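Gamma-glutamyltranspeptidase (PDB 5HFT) catalyses the conversion of oxamate to oxalate in uric acid degradation and belongs to the gamma-glutamyltransferase family. Local coordinates at residues A62-I67 and S132-A137; A56-V61 and R139-L144; P117-Q122 and L180-H185; G222-Y227 and A253-R258. One frame throughout, in Å; residues are numbered along the deposited sequence.

Overall arrangement
From the N terminus, helix 56-70 opens contact 2 with its first turns (56-61) and contact 1 with the next (62-67). Helix 130-144 closes both in reverse order, contact 1 at 132-137 and contact 2 at 139-144, so contact 1 nests within contact 2 and the two make one antiparallel helix pair. Contact 3 opens at 117-122, inside both loops, and closes only at 180-185, so it crosses them; it ties the connection between strand 93-97 and helix 130-144 to helix 180-183. Contact 4 follows in series, joining the start of helix 225-228 to the loop between helix 248-252 and strand 262-266, and touches helix 130-144 through Tyr227, His254 and Ala256 at Ser132.

Contact 1: residues A62-I67 and S132-A137; sequences AAAAAI and SGWVEA
With CG opposite the carbonyl carbon (chi1 -49°) and the ring turned by a chi2 of only -7°, the indole of Trp134 reaches out from helix 130-144 to Ala64 and Ala65 on helix 56-70. The methyl of Ala64 meets the five-membered end: its CB is 3.4 Å from Trp134 NE1 and 3.6 Å from Trp134 CE2. It also lies 3.7 Å from Trp134 CZ2, so one methyl touches the ring along the CE2 side. The approach is oblique, and the evidence supports plain van der Waals contact, since no hydrogen bond joins the segments. One residue on, Ala65 meets the far end of the benzo ring, with both its CA and its CB 4.1 Å from Trp134 CH2. Even where the backbones come nearest, Ala64 CA and Trp134 CA stand 8.3 Å apart, a spacing bridged almost entirely by the large indole against small alanines. This buried helix-to-helix packing is consistent with a helical layer of the Ntn-hydrolase fold, to which the gamma-glutamyltransferase family belongs. Around the ring, Trp134 also rests on Leu77 and on Val61 of helix 56-70, while a polar side chain of a neighbouring subunit packs on it. Behind the alanine helix, Ala62, Ala63 and Ala66 turn to helix 40-51, where they pack on Ile49, Ala46 and Ser45.

Contact 2: residues A56-V61 and R139-L144; sequences AIEAMV and RISRDL
Ile57 and Ser141 mark the nearest backbone approach, CA to CA 6.3 Å, between two helical segments whose axes pass 9.5 Å apart. Their N-to-C directions differ by 159°, so the pair runs close to antiparallel, and the small serine is what faces the branched isoleucine. Ser141 CB lies 3.8 Å from Ile57 CB and equally far from Ile57 CG2 and CD1, three points of contact that spread along the isoleucine. The CG2 branch stands opposite the backbone N while CG1 takes the place beside it (chi1 -76°), which turns CG2 and the CD1 end of the other branch to the same methylene. CD1 goes on to Ile140, whose CG2 is 4.3 Å away. Glu58 touches the same serine with its aliphatic part: its CG is 3.7 Å from Ser141 OG, a contact rather than a bond. Ser141 OG is hydrogen-bonded to Ser55 OG, just ahead of helix 56-70. The Glu58 carboxylate is held at both oxygens, OE1 by Ser55 N and OE2 by Leu149 N, so it ties the start of its own helix to the chain that follows helix 130-144. Ile57 also packs on Trp83 and Ile85 of strand 80-86, and Ala137 of the partner helix on Ile95 of strand 93-97, so the antiparallel pair lies on a beta hairpin, consistent with a helix layer on a sheet in the alpha-beta-beta-alpha Ntn-hydrolase fold.

Contact 3: residues P117-Q122 and L180-H185; sequences PNRGPQ and LEELRH
Arg119 and Leu183 bring the two backbones nearest, CA to CA 7.5 Å, where an irregular loop passes the short helix 180-183. The arginine reaches across, its chain bent at chi2 (-73°), and meets two successive residues of the helix with different parts of its side chain. Glu182 comes in on an extended chain, at about a right angle to that of the arginine. Its OE2 forms a salt bridge with Arg119 NE at 3.5 Å, and Glu182 OE1 lies equally far from Arg119 NH2. The carboxylate and guanidinium planes are 60° apart and no hydrogen bond is formed, so the attraction is mainly of charge, at the exposed border of the contact. Leu183 supplies the apolar part: its CG lies over one face of the guanidinium, and its CD2 is 3.6 Å from Arg119 NH1 and 3.6 Å from Arg119 CD. This joins the connection between strand 93-97 and helix 130-144 to the helical region near 180-183, beside the subunit interface; the centre of the contact lies about 22 Å from the centre of the chain. Arg119 NH1 is hydrogen-bonded to the backbone of a neighbouring subunit, and Gly120 adds backbone hydrogen bonds to the same subunit. At a phi of 89° Gly120 adopts a backbone shape that favours glycine, and Pro121 beyond it packs on Met244 and on an apolar side chain of the neighbouring subunit.

Contact 4: residues G222-Y227 and A253-R258; sequences GLDSFY and AHRARR
Tyr227 and His254 form the buried half of this contact, whereas Asp224 and Arg255 meet at its exposed half. The two rings are near parallel, with planes 19° apart, but they are slid so far, centroids 5.3 Å, that they scarcely overlap. They touch obliquely, Tyr227 CE2 standing 3.6 Å from His254 ND1. A chi1 of -51° sets the tyrosine ring opposite the carbonyl carbon and directs its hydroxyl to the start of helix 130-144, where OH is hydrogen-bonded to Ala128 O, just ahead of the helix, and probably to Ser132 N in its first turn. Val127 packs on both rings, and His254 also touches Ser132. The looser side rests on charge. Asp224 OD2 stands 3.3 Å from Arg255 NH2, but well out of the guanidinium plane, so no N-H points at it; OD1 lies over one face, 4.0 Å from Arg255 NH1. Asp224 itself sits within a type I turn from Gly222 to Ser225, in which Gly222 O accepts hydrogen bonds from Ser225 N, at 3.0 Å, and from Ser225 OG, at 2.7 Å. The same OD2 makes a salt bridge with Arg228 NH1, so two arginines gather on one carboxylate. Such clustering would probably favour an ionised Asp224, while the pull of Arg255, being electrostatic and undirected, should tolerate movement at the surface more readily than the bonded tyrosine.

Contact 1: residues A62-I67 and S132-A137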
loop_
_atom_site.group_PDB
_atom_site.type_symbol
_atom_site.label_atom_id
_atom_site.label_comp_id
_atom_site.label_asym_id
_atom_site.label_seq_id
_atom_site.Cartn_x
_atom_site.Cartn_y
_atom_site.Cartn_z
ATOM N N ALA A 62 2.191 1.268 13.504
ATOM C CA ALA A 62 3.561 0.919 13.857
ATOM C C ALA A 62 4.271 0.244 12.693
ATOM O O ALA A 62 5.448 0.527 12.417
ATOM C CB ALA A 62 3.573 0.013 15.086
ATOM N N ALA A 63 3.556 -0.606 11.964
ATOM C CA ALA A 63 4.158 -1.273 10.819
ATOM C C ALA A 63 4.450 -0.288 9.693
ATOM O O ALA A 63 5.543 -0.303 9.117
ATOM C CB ALA A 63 3.252 -2.398 10.334
ATOM N N ALA A 64 3.498 0.599 9.377
ATOM C CA ALA A 64 3.727 1.572 8.307
ATOM C C ALA A 64 5.038 2.342 8.508
ATOM O O ALA A 64 5.777 2.590 7.552
ATOM C CB ALA A 64 2.542 2.531 8.234
ATOM N N ALA A 65 5.369 2.649 9.761
ATOM C CA ALA A 65 6.607 3.324 10.128
ATOM C C ALA A 65 7.800 2.368 10.106
ATOM O O ALA A 65 8.906 2.773 9.741
ATOM C CB ALA A 65 6.453 3.962 11.511
ATOM N N ALA A 66 7.616 1.121 10.565
ATOM C CA ALA A 66 8.695 0.133 10.510
ATOM C C ALA A 66 9.079 -0.213 9.074
ATOM O O ALA A 66 10.255 -0.181 8.713
ATOM C CB ALA A 66 8.277 -1.127 11.262
ATOM N N ILE A 67 8.091 -0.540 8.238
ATOM C CA ILE A 67 8.314 -0.844 6.824
ATOM C C ILE A 67 8.794 0.377 6.045
ATOM O O ILE A 67 9.213 0.244 4.886
ATOM C CB ILE A 67 7.026 -1.452 6.212
ATOM C CG1 ILE A 67 7.295 -2.147 4.884
ATOM C CG2 ILE A 67 5.945 -0.401 5.996
ATOM C CD1 ILE A 67 7.847 -3.507 5.012
ATOM N N SER A 132 -0.959 11.437 7.067
ATOM C CA SER A 132 -2.362 11.793 7.270
ATOM C C SER A 132 -3.253 10.550 7.348
ATOM O O SER A 132 -4.253 10.550 8.069
ATOM C CB SER A 132 -2.832 12.759 6.172
ATOM O OG SER A 132 -2.943 12.141 4.903
ATOM N N GLY A 133 -2.888 9.466 6.666
ATOM C CA GLY A 133 -3.633 8.240 6.848
ATOM C C GLY A 133 -3.448 7.697 8.247
ATOM O O GLY A 133 -4.405 7.259 8.881
ATOM N N TRP A 134 -2.225 7.749 8.764
ATOM C CA TRP A 134 -2.025 7.282 10.130
ATOM C C TRP A 134 -2.832 8.120 11.114
ATOM O O TRP A 134 -3.487 7.570 12.003
ATOM C CB TRP A 134 -0.544 7.315 10.514
ATOM C CG TRP A 134 0.415 6.694 9.534
ATOM C CD1 TRP A 134 0.120 5.978 8.400
ATOM C CD2 TRP A 134 1.831 6.817 9.570
ATOM N NE1 TRP A 134 1.279 5.619 7.749
ATOM C CE2 TRP A 134 2.344 6.126 8.451
ATOM C CE3 TRP A 134 2.721 7.440 10.445
ATOM C CZ2 TRP A 134 3.708 6.043 8.197
ATOM C CZ3 TRP A 134 4.072 7.342 10.196
ATOM C CH2 TRP A 134 4.550 6.657 9.083
ATOM N N VAL A 135 -2.830 9.448 10.953
ATOM C CA VAL A 135 -3.520 10.294 11.927
ATOM C C VAL A 135 -5.016 10.029 11.882
ATOM O O VAL A 135 -5.671 9.976 12.929
ATOM C CB VAL A 135 -3.192 11.796 11.729
ATOM C CG1 VAL A 135 -3.657 12.318 10.404
ATOM C CG2 VAL A 135 -3.843 12.631 12.817
ATOM N N GLU A 136 -5.572 9.812 10.681
ATOM C CA GLU A 136 -7.009 9.557 10.549
ATOM C C GLU A 136 -7.393 8.173 11.076
ATOM O O GLU A 136 -8.375 8.028 11.816
ATOM C CB GLU A 136 -7.444 9.710 9.090
ATOM C CG GLU A 136 -8.836 9.123 8.833
ATOM C CD GLU A 136 -9.938 10.154 8.922
ATOM O OE1 GLU A 136 -9.609 11.360 8.862
ATOM O OE2 GLU A 136 -11.126 9.768 9.034
ATOM N N ALA A 137 -6.657 7.139 10.673
ATOM C CA ALA A 137 -6.954 5.794 11.158
ATOM C C ALA A 137 -6.892 5.733 12.680
ATOM O O ALA A 137 -7.668 5.004 13.316
ATOM C CB ALA A 137 -5.983 4.787 10.542
#

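Contact 2: residues A56-V61 and R139-L144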
loop_
_atom_site.group_PDB
_atom_site.type_symbol
_atom_site.label_atom_id
_atom_site.label_comp_id
_atom_site.label_asym_id
_atom_site.label_seq_id
_atom_site.Cartn_x
_atom_site.Cartn_y
_atom_site.Cartn_z
ATOM N N ALA A 56 -5.753 -3.550 15.933
ATOM C CA ALA A 56 -5.177 -3.841 14.626
ATOM C C ALA A 56 -4.724 -2.577 13.901
ATOM O O ALA A 56 -3.790 -2.635 13.090
ATOM C CB ALA A 56 -6.170 -4.604 13.759
ATOM N N ILE A 57 -5.392 -1.441 14.127
ATOM C CA ILE A 57 -5.016 -0.228 13.401
ATOM C C ILE A 57 -3.703 0.331 13.938
ATOM O O ILE A 57 -2.753 0.568 13.181
ATOM C CB ILE A 57 -6.147 0.812 13.466
ATOM C CG1 ILE A 57 -7.273 0.420 12.514
ATOM C CG2 ILE A 57 -5.621 2.171 13.067
ATOM C CD1 ILE A 57 -8.606 0.993 12.880
ATOM N N GLU A 58 -3.608 0.498 15.257
ATOM C CA GLU A 58 -2.360 0.966 15.845
ATOM C C GLU A 58 -1.222 0.010 15.496
ATOM O O GLU A 58 -0.088 0.437 15.242
ATOM C CB GLU A 58 -2.529 1.120 17.359
ATOM C CG GLU A 58 -3.734 1.997 17.789
ATOM C CD GLU A 58 -4.053 1.922 19.289
ATOM O OE1 GLU A 58 -4.373 0.814 19.787
ATOM O OE2 GLU A 58 -3.972 2.964 19.976
ATOM N N ALA A 59 -1.511 -1.291 15.455
ATOM C CA ALA A 59 -0.503 -2.246 15.010
ATOM C C ALA A 59 -0.133 -1.990 13.564
ATOM O O ALA A 59 1.032 -2.142 13.183
ATOM C CB ALA A 59 -0.998 -3.685 15.199
ATOM N N MET A 60 -1.114 -1.607 12.735
ATOM C CA MET A 60 -0.811 -1.277 11.342
ATOM C C MET A 60 0.018 -0.008 11.246
ATOM O O MET A 60 0.921 0.091 10.410
ATOM C CB MET A 60 -2.082 -1.088 10.526
ATOM C CG MET A 60 -1.786 -0.740 9.091
ATOM S SD MET A 60 -1.049 -2.166 8.288
ATOM C CE MET A 60 -2.488 -3.217 8.083
ATOM N N VAL A 61 -0.255 0.966 12.109
ATOM C CA VAL A 61 0.483 2.217 12.032
ATOM C C VAL A 61 1.942 1.984 12.401
ATOM O O VAL A 61 2.852 2.413 11.680
ATOM C CB VAL A 61 -0.168 3.290 12.922
ATOM C CG1 VAL A 61 0.830 4.383 13.211
ATOM C CG2 VAL A 61 -1.366 3.883 12.229
ATOM N N ARG A 139 -7.516 8.172 14.909
ATOM C CA ARG A 139 -8.749 8.757 15.426
ATOM C C ARG A 139 -9.913 7.794 15.239
ATOM O O ARG A 139 -10.823 7.739 16.074
ATOM C CB ARG A 139 -9.032 10.102 14.743
ATOM N N ILE A 140 -9.906 7.036 14.136
ATOM C CA ILE A 140 -10.880 5.961 13.967
ATOM C C ILE A 140 -10.678 4.894 15.025
ATOM O O ILE A 140 -11.634 4.417 15.641
ATOM C CB ILE A 140 -10.769 5.347 12.561
ATOM C CG1 ILE A 140 -11.187 6.335 11.473
ATOM C CG2 ILE A 140 -11.527 4.064 12.495
ATOM C CD1 ILE A 140 -10.950 5.800 10.077
ATOM N N SER A 141 -9.426 4.526 15.284
ATOM C CA SER A 141 -9.193 3.466 16.239
ATOM C C SER A 141 -9.440 3.920 17.663
ATOM O O SER A 141 -9.610 3.070 18.542
ATOM C CB SER A 141 -7.791 2.908 16.109
ATOM O OG SER A 141 -7.442 2.225 17.304
ATOM N N ARG A 142 -9.450 5.226 17.931
ATOM C CA ARG A 142 -9.919 5.648 19.247
ATOM C C ARG A 142 -11.448 5.679 19.320
ATOM O O ARG A 142 -12.007 5.500 20.405
ATOM C CB ARG A 142 -9.323 7.010 19.609
ATOM N N ASP A 143 -12.147 5.878 18.192
ATOM C CA ASP A 143 -13.611 5.788 18.225
ATOM C C ASP A 143 -14.060 4.344 18.368
ATOM O O ASP A 143 -14.968 4.051 19.152
ATOM C CB ASP A 143 -14.258 6.385 16.975
ATOM C CG ASP A 143 -13.953 7.854 16.797
ATOM O OD1 ASP A 143 -13.554 8.512 17.782
ATOM O OD2 ASP A 143 -14.099 8.345 15.656
ATOM N N LEU A 144 -13.426 3.425 17.630
ATOM C CA LEU A 144 -13.842 2.026 17.655
ATOM C C LEU A 144 -13.436 1.362 18.958
ATOM O O LEU A 144 -14.279 0.837 19.684
ATOM C CB LEU A 144 -13.245 1.285 16.457
ATOM C CG LEU A 144 -13.672 1.837 15.099
ATOM C CD1 LEU A 144 -12.992 1.066 13.976
ATOM C CD2 LEU A 144 -15.211 1.787 14.956
#

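Contact 3: residues P117-Q122 and L180-H185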
loop_
_atom_site.group_PDB
_atom_site.type_symbol
_atom_site.label_atom_id
_atom_site.label_comp_id
_atom_site.label_asym_id
_atom_site.label_seq_id
_atom_site.Cartn_x
_atom_site.Cartn_y
_atom_site.Cartn_z
ATOM N N PRO A 117 8.730 15.594 -15.481
ATOM C CA PRO A 117 9.935 14.777 -15.256
ATOM C C PRO A 117 9.743 13.654 -14.247
ATOM O O PRO A 117 8.849 13.720 -13.395
ATOM C CB PRO A 117 10.952 15.804 -14.738
ATOM C CG PRO A 117 10.127 16.954 -14.222
ATOM C CD PRO A 117 8.966 17.013 -15.163
ATOM N N ASN A 118 10.587 12.623 -14.316
ATOM C CA ASN A 118 10.432 11.517 -13.382
ATOM C C ASN A 118 11.250 11.731 -12.128
ATOM O O ASN A 118 10.790 11.419 -11.032
ATOM C CB ASN A 118 10.889 10.207 -14.016
ATOM C CG ASN A 118 10.125 9.864 -15.249
ATOM O OD1 ASN A 118 8.920 10.085 -15.318
ATOM N ND2 ASN A 118 10.817 9.314 -16.245
ATOM N N ARG A 119 12.435 12.297 -12.261
ATOM C CA ARG A 119 13.299 12.566 -11.128
ATOM C C ARG A 119 13.528 14.072 -11.021
ATOM O O ARG A 119 13.086 14.846 -11.865
ATOM C CB ARG A 119 14.606 11.773 -11.262
ATOM C CG ARG A 119 14.409 10.401 -11.954
ATOM C CD ARG A 119 13.708 9.347 -11.058
ATOM N NE ARG A 119 13.799 7.995 -11.625
ATOM C CZ ARG A 119 13.755 6.854 -10.930
ATOM N NH1 ARG A 119 13.623 6.863 -9.605
ATOM N NH2 ARG A 119 13.851 5.687 -11.568
ATOM N N GLY A 120 14.195 14.490 -9.953
ATOM C CA GLY A 120 14.440 15.887 -9.700
ATOM C C GLY A 120 13.329 16.554 -8.908
ATOM O O GLY A 120 12.219 16.024 -8.762
ATOM N N PRO A 121 13.613 17.754 -8.398
ATOM C CA PRO A 121 12.613 18.484 -7.589
ATOM C C PRO A 121 11.292 18.747 -8.294
ATOM O O PRO A 121 10.285 18.966 -7.614
ATOM C CB PRO A 121 13.325 19.806 -7.264
ATOM C CG PRO A 121 14.790 19.454 -7.327
ATOM C CD PRO A 121 14.923 18.426 -8.419
ATOM N N GLN A 122 11.260 18.758 -9.627
ATOM C CA GLN A 122 10.018 19.001 -10.345
ATOM C C GLN A 122 9.122 17.770 -10.415
ATOM O O GLN A 122 7.937 17.896 -10.746
ATOM C CB GLN A 122 10.323 19.497 -11.761
ATOM N N LEU A 180 21.548 3.768 -9.562
ATOM C CA LEU A 180 22.627 4.587 -9.025
ATOM C C LEU A 180 23.041 5.676 -10.006
ATOM O O LEU A 180 23.150 6.848 -9.626
ATOM C CB LEU A 180 23.813 3.694 -8.643
ATOM C CG LEU A 180 25.157 4.329 -8.236
ATOM C CD1 LEU A 180 25.052 5.335 -7.094
ATOM C CD2 LEU A 180 26.135 3.227 -7.868
ATOM N N GLU A 181 23.193 5.333 -11.289
ATOM C CA GLU A 181 23.715 6.315 -12.231
ATOM C C GLU A 181 22.727 7.460 -12.442
ATOM O O GLU A 181 23.129 8.625 -12.531
ATOM C CB GLU A 181 24.057 5.631 -13.559
ATOM N N GLU A 182 21.432 7.164 -12.412
ATOM C CA GLU A 182 20.410 8.162 -12.703
ATOM C C GLU A 182 20.131 9.063 -11.500
ATOM O O GLU A 182 20.122 10.294 -11.631
ATOM C CB GLU A 182 19.146 7.429 -13.150
ATOM C CG GLU A 182 17.836 8.165 -13.017
ATOM C CD GLU A 182 16.708 7.425 -13.736
ATOM O OE1 GLU A 182 16.661 6.173 -13.629
ATOM O OE2 GLU A 182 15.883 8.091 -14.417
ATOM N N LEU A 183 19.966 8.474 -10.312
ATOM C CA LEU A 183 19.714 9.201 -9.071
ATOM C C LEU A 183 20.983 9.645 -8.335
ATOM O O LEU A 183 20.875 10.228 -7.250
ATOM C CB LEU A 183 18.877 8.339 -8.128
ATOM C CG LEU A 183 17.546 7.779 -8.656
ATOM C CD1 LEU A 183 17.006 6.729 -7.717
ATOM C CD2 LEU A 183 16.503 8.858 -8.871
ATOM N N ARG A 184 22.176 9.360 -8.866
ATOM C CA ARG A 184 23.401 9.645 -8.121
ATOM C C ARG A 184 23.486 11.111 -7.693
ATOM O O ARG A 184 24.056 11.426 -6.636
ATOM C CB ARG A 184 24.616 9.275 -8.969
ATOM C CG ARG A 184 25.928 9.457 -8.295
ATOM C CD ARG A 184 27.060 9.144 -9.244
ATOM N NE ARG A 184 27.641 7.834 -9.000
ATOM C CZ ARG A 184 27.633 6.852 -9.895
ATOM N NH1 ARG A 184 28.166 5.674 -9.595
ATOM N NH2 ARG A 184 27.102 7.046 -11.098
ATOM N N HIS A 185 22.960 12.023 -8.509
ATOM C CA HIS A 185 23.194 13.448 -8.312
ATOM C C HIS A 185 22.031 14.193 -7.658
ATOM O O HIS A 185 22.181 15.386 -7.349
ATOM C CB HIS A 185 23.540 14.086 -9.652
ATOM C CG HIS A 185 24.929 13.772 -10.110
ATOM N ND1 HIS A 185 26.047 14.104 -9.371
ATOM C CD2 HIS A 185 25.381 13.120 -11.207
ATOM C CE1 HIS A 185 27.126 13.678 -10.000
ATOM N NE2 HIS A 185 26.749 13.073 -11.113
#

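Contact 4: residues G222-Y227 and A253-R258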
loop_
_atom_site.group_PDB
_atom_site.type_symbol
_atom_site.label_atom_id
_atom_site.label_comp_id
_atom_site.label_asym_id
_atom_site.label_seq_id
_atom_site.Cartn_x
_atom_site.Cartn_y
_atom_site.Cartn_z
ATOM N N GLY A 222 3.613 14.831 17.672
ATOM C CA GLY A 222 2.386 14.258 17.145
ATOM C C GLY A 222 2.422 14.075 15.633
ATOM O O GLY A 222 3.089 14.816 14.900
ATOM N N LEU A 223 1.696 13.056 15.155
ATOM C CA LEU A 223 1.745 12.722 13.735
ATOM C C LEU A 223 1.315 13.890 12.867
ATOM O O LEU A 223 1.842 14.078 11.768
ATOM C CB LEU A 223 0.882 11.500 13.419
ATOM C CG LEU A 223 1.154 10.103 13.998
ATOM C CD1 LEU A 223 2.659 9.801 14.081
ATOM C CD2 LEU A 223 0.438 9.890 15.340
ATOM N N ASP A 224 0.325 14.655 13.312
ATOM C CA ASP A 224 -0.171 15.706 12.434
ATOM C C ASP A 224 0.807 16.864 12.299
ATOM O O ASP A 224 0.658 17.673 11.372
ATOM C CB ASP A 224 -1.552 16.186 12.894
ATOM C CG ASP A 224 -2.389 16.693 11.735
ATOM O OD1 ASP A 224 -2.495 15.960 10.723
ATOM O OD2 ASP A 224 -2.949 17.813 11.826
ATOM N N SER A 225 1.813 16.956 13.175
ATOM C CA SER A 225 2.826 18.002 13.029
ATOM C C SER A 225 3.536 17.920 11.689
ATOM O O SER A 225 4.144 18.901 11.261
ATOM C CB SER A 225 3.831 17.917 14.174
ATOM O OG SER A 225 4.722 16.829 14.010
ATOM N N PHE A 226 3.443 16.781 11.007
ATOM C CA PHE A 226 3.977 16.644 9.656
ATOM C C PHE A 226 3.361 17.661 8.704
ATOM O O PHE A 226 4.033 18.131 7.778
ATOM C CB PHE A 226 3.730 15.205 9.193
ATOM C CG PHE A 226 4.344 14.834 7.865
ATOM C CD1 PHE A 226 3.727 15.186 6.672
ATOM C CD2 PHE A 226 5.475 14.038 7.814
ATOM C CE1 PHE A 226 4.244 14.803 5.448
ATOM C CE2 PHE A 226 6.006 13.658 6.592
ATOM C CZ PHE A 226 5.377 14.047 5.402
ATOM N N TYR A 227 2.093 18.022 8.914
ATOM C CA TYR A 227 1.422 18.997 8.057
ATOM C C TYR A 227 1.117 20.318 8.747
ATOM O O TYR A 227 0.890 21.311 8.055
ATOM C CB TYR A 227 0.106 18.423 7.507
ATOM C CG TYR A 227 0.253 17.066 6.860
ATOM C CD1 TYR A 227 0.355 15.905 7.634
ATOM C CD2 TYR A 227 0.285 16.933 5.477
ATOM C CE1 TYR A 227 0.495 14.651 7.047
ATOM C CE2 TYR A 227 0.424 15.680 4.881
ATOM C CZ TYR A 227 0.529 14.546 5.675
ATOM O OH TYR A 227 0.670 13.305 5.090
ATOM N N ALA A 253 -3.261 22.511 4.473
ATOM C CA ALA A 253 -4.597 22.338 3.893
ATOM C C ALA A 253 -4.990 20.883 3.643
ATOM O O ALA A 253 -6.015 20.658 2.981
ATOM C CB ALA A 253 -4.728 23.107 2.573
ATOM N N HIS A 254 -4.209 19.898 4.082
ATOM C CA HIS A 254 -4.335 18.545 3.556
ATOM C C HIS A 254 -4.856 17.583 4.610
ATOM O O HIS A 254 -4.294 17.484 5.704
ATOM C CB HIS A 254 -3.008 18.037 3.004
ATOM C CG HIS A 254 -3.077 16.621 2.532
ATOM N ND1 HIS A 254 -2.778 15.547 3.343
ATOM C CD2 HIS A 254 -3.447 16.103 1.337
ATOM C CE1 HIS A 254 -2.946 14.429 2.662
ATOM N NE2 HIS A 254 -3.354 14.736 1.443
ATOM N N ARG A 255 -5.917 16.860 4.268
ATOM C CA ARG A 255 -6.458 15.802 5.116
ATOM C C ARG A 255 -6.581 14.514 4.307
ATOM O O ARG A 255 -6.765 14.542 3.086
ATOM C CB ARG A 255 -7.846 16.184 5.719
ATOM C CG ARG A 255 -7.814 17.171 6.891
ATOM C CD ARG A 255 -7.608 16.429 8.243
ATOM N NE ARG A 255 -7.173 17.330 9.321
ATOM C CZ ARG A 255 -6.647 16.920 10.476
ATOM N NH1 ARG A 255 -6.476 15.627 10.703
ATOM N NH2 ARG A 255 -6.260 17.798 11.399
ATOM N N ALA A 256 -6.438 13.379 4.979
ATOM C CA ALA A 256 -6.814 12.133 4.323
ATOM C C ALA A 256 -8.304 12.172 3.998
ATOM O O ALA A 256 -9.123 12.582 4.827
ATOM C CB ALA A 256 -6.496 10.927 5.207
ATOM N N ARG A 257 -8.648 11.715 2.796
ATOM C CA ARG A 257 -10.025 11.611 2.344
ATOM C C ARG A 257 -10.669 10.337 2.880
ATOM O O ARG A 257 -9.996 9.434 3.381
ATOM C CB ARG A 257 -10.077 11.611 0.821
ATOM C CG ARG A 257 -9.580 12.891 0.200
ATOM C CD ARG A 257 -8.964 12.656 -1.168
ATOM N NE ARG A 257 -7.975 13.689 -1.452
ATOM C CZ ARG A 257 -6.846 13.485 -2.128
ATOM N NH1 ARG A 257 -6.557 12.271 -2.588
ATOM N NH2 ARG A 257 -5.998 14.489 -2.340
ATOM N N ARG A 258 -11.996 10.284 2.828
ATOM C CA ARG A 258 -12.738 9.096 3.247
ATOM C C ARG A 258 -13.807 8.748 2.232
ATOM O O ARG A 258 -15.000 8.893 2.505
ATOM C CB ARG A 258 -13.356 9.285 4.629
ATOM C CG ARG A 258 -12.325 9.576 5.694
ATOM C CD ARG A 258 -12.020 8.323 6.460
ATOM N NE ARG A 258 -13.264 7.718 6.893
ATOM C CZ ARG A 258 -13.764 7.851 8.111
ATOM N NH1 ARG A 258 -13.115 8.571 9.026
ATOM N NH2 ARG A 258 -14.923 7.270 8.400
#